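Local coordinates for protein cystathionine gamma-lyase (Saccharomyces cerevisiae, PDB 1N8P) that belongs to the pyridoxal-phosphate-dependent enzymes of the Cys/Met metabolism family and carries pyridoxal-5'-phosphate in its pocket, at residues Val154-Lys159 and Leu296-Asp301. Sequence-based numbering, arbitrary orientation.
Sequences VTDIQK and LKQHRD
The N-terminal end of helix 157-167, with its N-cap D156, is held by K297 and Q298 at the C-terminal end of helix 292-298. D156 OD1 accepts a bond from K159 N at 3.1 Å and a weak one from Q158 N; a short carboxylate can turn back to these first-turn N-H groups, which have no carbonyl partner within the helix. The other oxygen, OD2, offers its syn lone pair to K297 NZ at 3.2 Å, so one side chain caps its own helix and forms a salt bridge to the other. A lysine is long enough to do this from the neighbouring helix; its bend at chi3 (58°) helps bring the ammonium round to D156. Q298, extended beyond CG, uses both ends of its amide on backbone. NE2 donates to T155 O (2.9 Å, 166° at the hydrogen), nearly in the amide plane, while OE1 accepts from I157 N at 2.8 Å on a lone pair in the carbonyl plane. Glutamine supplies donor and acceptor together, pairing with C=O and N-H of buried residues. V154 packs on V294 and V295, its CG2 4.3 Å from NE2 of H299, whose ND1 bonds L303 O. Thus the start of helix 157-167 joins the end of helix 292-298, where S187, just after helix 183-186, bonds Q298 O.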
loop_
_atom_site.group_PDB
_atom_site.type_symbol
_atom_site.label_atom_id
_atom_site.label_comp_id
_atom_site.label_asym_id
_atom_site.label_seq_id
_atom_site.Cartn_x
_atom_site.Cartn_y
_atom_site.Cartn_z
ATOM N N VAL A 154 3.742 -38.065 -8.541
ATOM C CA VAL A 154 2.340 -37.930 -8.191
ATOM C C VAL A 154 1.897 -39.027 -7.239
ATOM O O VAL A 154 2.343 -40.150 -7.367
ATOM C CB VAL A 154 1.482 -38.000 -9.447
ATOM C CG1 VAL A 154 0.023 -37.982 -9.090
ATOM C CG2 VAL A 154 1.815 -36.829 -10.345
ATOM N N THR A 155 1.017 -38.703 -6.299
ATOM C CA THR A 155 0.500 -39.650 -5.325
ATOM C C THR A 155 -1.030 -39.722 -5.413
ATOM O O THR A 155 -1.718 -38.708 -5.636
ATOM C CB THR A 155 0.882 -39.269 -3.859
ATOM O OG1 THR A 155 2.300 -39.361 -3.676
ATOM C CG2 THR A 155 0.217 -40.203 -2.873
ATOM N N ASP A 156 -1.564 -40.936 -5.251
ATOM C CA ASP A 156 -3.012 -41.145 -5.308
ATOM C C ASP A 156 -3.691 -40.835 -3.963
ATOM O O ASP A 156 -3.731 -41.656 -3.035
ATOM C CB ASP A 156 -3.333 -42.580 -5.738
ATOM C CG ASP A 156 -4.763 -42.731 -6.247
ATOM O OD1 ASP A 156 -5.706 -42.267 -5.573
ATOM O OD2 ASP A 156 -4.940 -43.321 -7.326
ATOM N N ILE A 157 -4.227 -39.630 -3.875
ATOM C CA ILE A 157 -4.907 -39.187 -2.668
ATOM C C ILE A 157 -5.985 -40.174 -2.186
ATOM O O ILE A 157 -6.211 -40.308 -0.986
ATOM C CB ILE A 157 -5.521 -37.791 -2.903
ATOM C CG1 ILE A 157 -4.400 -36.835 -3.291
ATOM C CG2 ILE A 157 -6.222 -37.291 -1.649
ATOM C CD1 ILE A 157 -4.852 -35.465 -3.707
ATOM N N GLN A 158 -6.631 -40.869 -3.120
ATOM C CA GLN A 158 -7.678 -41.830 -2.791
ATOM C C GLN A 158 -7.095 -43.104 -2.188
ATOM O O GLN A 158 -7.512 -43.527 -1.101
ATOM C CB GLN A 158 -8.478 -42.181 -4.033
ATOM C CG GLN A 158 -9.748 -42.879 -3.698
ATOM C CD GLN A 158 -10.537 -42.087 -2.731
ATOM O OE1 GLN A 158 -11.313 -41.220 -3.112
ATOM N NE2 GLN A 158 -10.334 -42.353 -1.460
ATOM N N LYS A 159 -6.140 -43.722 -2.886
ATOM C CA LYS A 159 -5.489 -44.916 -2.356
ATOM C C LYS A 159 -5.013 -44.654 -0.911
ATOM O O LYS A 159 -5.209 -45.487 -0.027
ATOM C CB LYS A 159 -4.299 -45.333 -3.239
ATOM C CG LYS A 159 -4.684 -46.254 -4.416
ATOM C CD LYS A 159 -3.478 -46.629 -5.249
ATOM C CE LYS A 159 -3.744 -47.807 -6.198
ATOM N NZ LYS A 159 -4.784 -47.606 -7.259
ATOM N N LEU A 296 -4.126 -38.284 -14.681
ATOM C CA LEU A 296 -5.400 -38.324 -15.400
ATOM C C LEU A 296 -6.666 -38.394 -14.537
ATOM O O LEU A 296 -7.768 -38.228 -15.065
ATOM C CB LEU A 296 -5.411 -39.501 -16.366
ATOM C CG LEU A 296 -4.518 -39.446 -17.593
ATOM C CD1 LEU A 296 -4.522 -40.793 -18.317
ATOM C CD2 LEU A 296 -5.015 -38.348 -18.500
ATOM N N LYS A 297 -6.516 -38.658 -13.236
ATOM C CA LYS A 297 -7.659 -38.733 -12.329
ATOM C C LYS A 297 -7.693 -37.610 -11.297
ATOM O O LYS A 297 -8.745 -37.331 -10.711
ATOM C CB LYS A 297 -7.705 -40.092 -11.607
ATOM C CG LYS A 297 -6.372 -40.601 -11.087
ATOM C CD LYS A 297 -6.516 -41.687 -10.005
ATOM C CE LYS A 297 -7.296 -42.905 -10.458
ATOM N NZ LYS A 297 -7.277 -43.997 -9.413
ATOM N N GLN A 298 -6.557 -36.951 -11.077
ATOM C CA GLN A 298 -6.510 -35.863 -10.099
ATOM C C GLN A 298 -6.308 -34.463 -10.701
ATOM O O GLN A 298 -6.781 -33.468 -10.141
ATOM C CB GLN A 298 -5.431 -36.157 -9.055
ATOM C CG GLN A 298 -5.968 -36.932 -7.880
ATOM C CD GLN A 298 -4.897 -37.449 -6.948
ATOM O OE1 GLN A 298 -5.212 -37.972 -5.881
ATOM N NE2 GLN A 298 -3.630 -37.319 -7.339
ATOM N N HIS A 299 -5.628 -34.408 -11.845
ATOM C CA HIS A 299 -5.326 -33.178 -12.548
ATOM C C HIS A 299 -6.352 -32.770 -13.594
ATOM O O HIS A 299 -6.676 -33.553 -14.468
ATOM C CB HIS A 299 -3.998 -33.308 -13.297
ATOM C CG HIS A 299 -2.812 -33.513 -12.418
ATOM N ND1 HIS A 299 -1.558 -33.036 -12.746
ATOM C CD2 HIS A 299 -2.685 -34.115 -11.216
ATOM C CE1 HIS A 299 -0.711 -33.331 -11.776
ATOM N NE2 HIS A 299 -1.369 -33.986 -10.836
ATOM N N ARG A 300 -6.809 -31.524 -13.552
ATOM C CA ARG A 300 -7.738 -31.026 -14.558
ATOM C C ARG A 300 -7.126 -31.131 -15.967
ATOM O O ARG A 300 -5.973 -30.753 -16.199
ATOM C CB ARG A 300 -8.079 -29.566 -14.306
ATOM C CG ARG A 300 -8.940 -28.958 -15.403
ATOM C CD ARG A 300 -9.096 -27.464 -15.162
ATOM N NE ARG A 300 -9.584 -27.205 -13.813
ATOM C CZ ARG A 300 -10.855 -26.999 -13.523
ATOM N NH1 ARG A 300 -11.743 -27.017 -14.503
ATOM N NH2 ARG A 300 -11.232 -26.788 -12.267
ATOM N N ASP A 301 -7.918 -31.645 -16.905
ATOM C CA ASP A 301 -7.501 -31.794 -18.290
ATOM C C ASP A 301 -6.156 -32.466 -18.465
ATOM O O ASP A 301 -5.615 -32.527 -19.569
ATOM C CB ASP A 301 -7.499 -30.435 -18.959
ATOM C CG ASP A 301 -8.879 -29.857 -19.058
ATOM O OD1 ASP A 301 -9.748 -30.542 -19.618
ATOM O OD2 ASP A 301 -9.105 -28.730 -18.579
#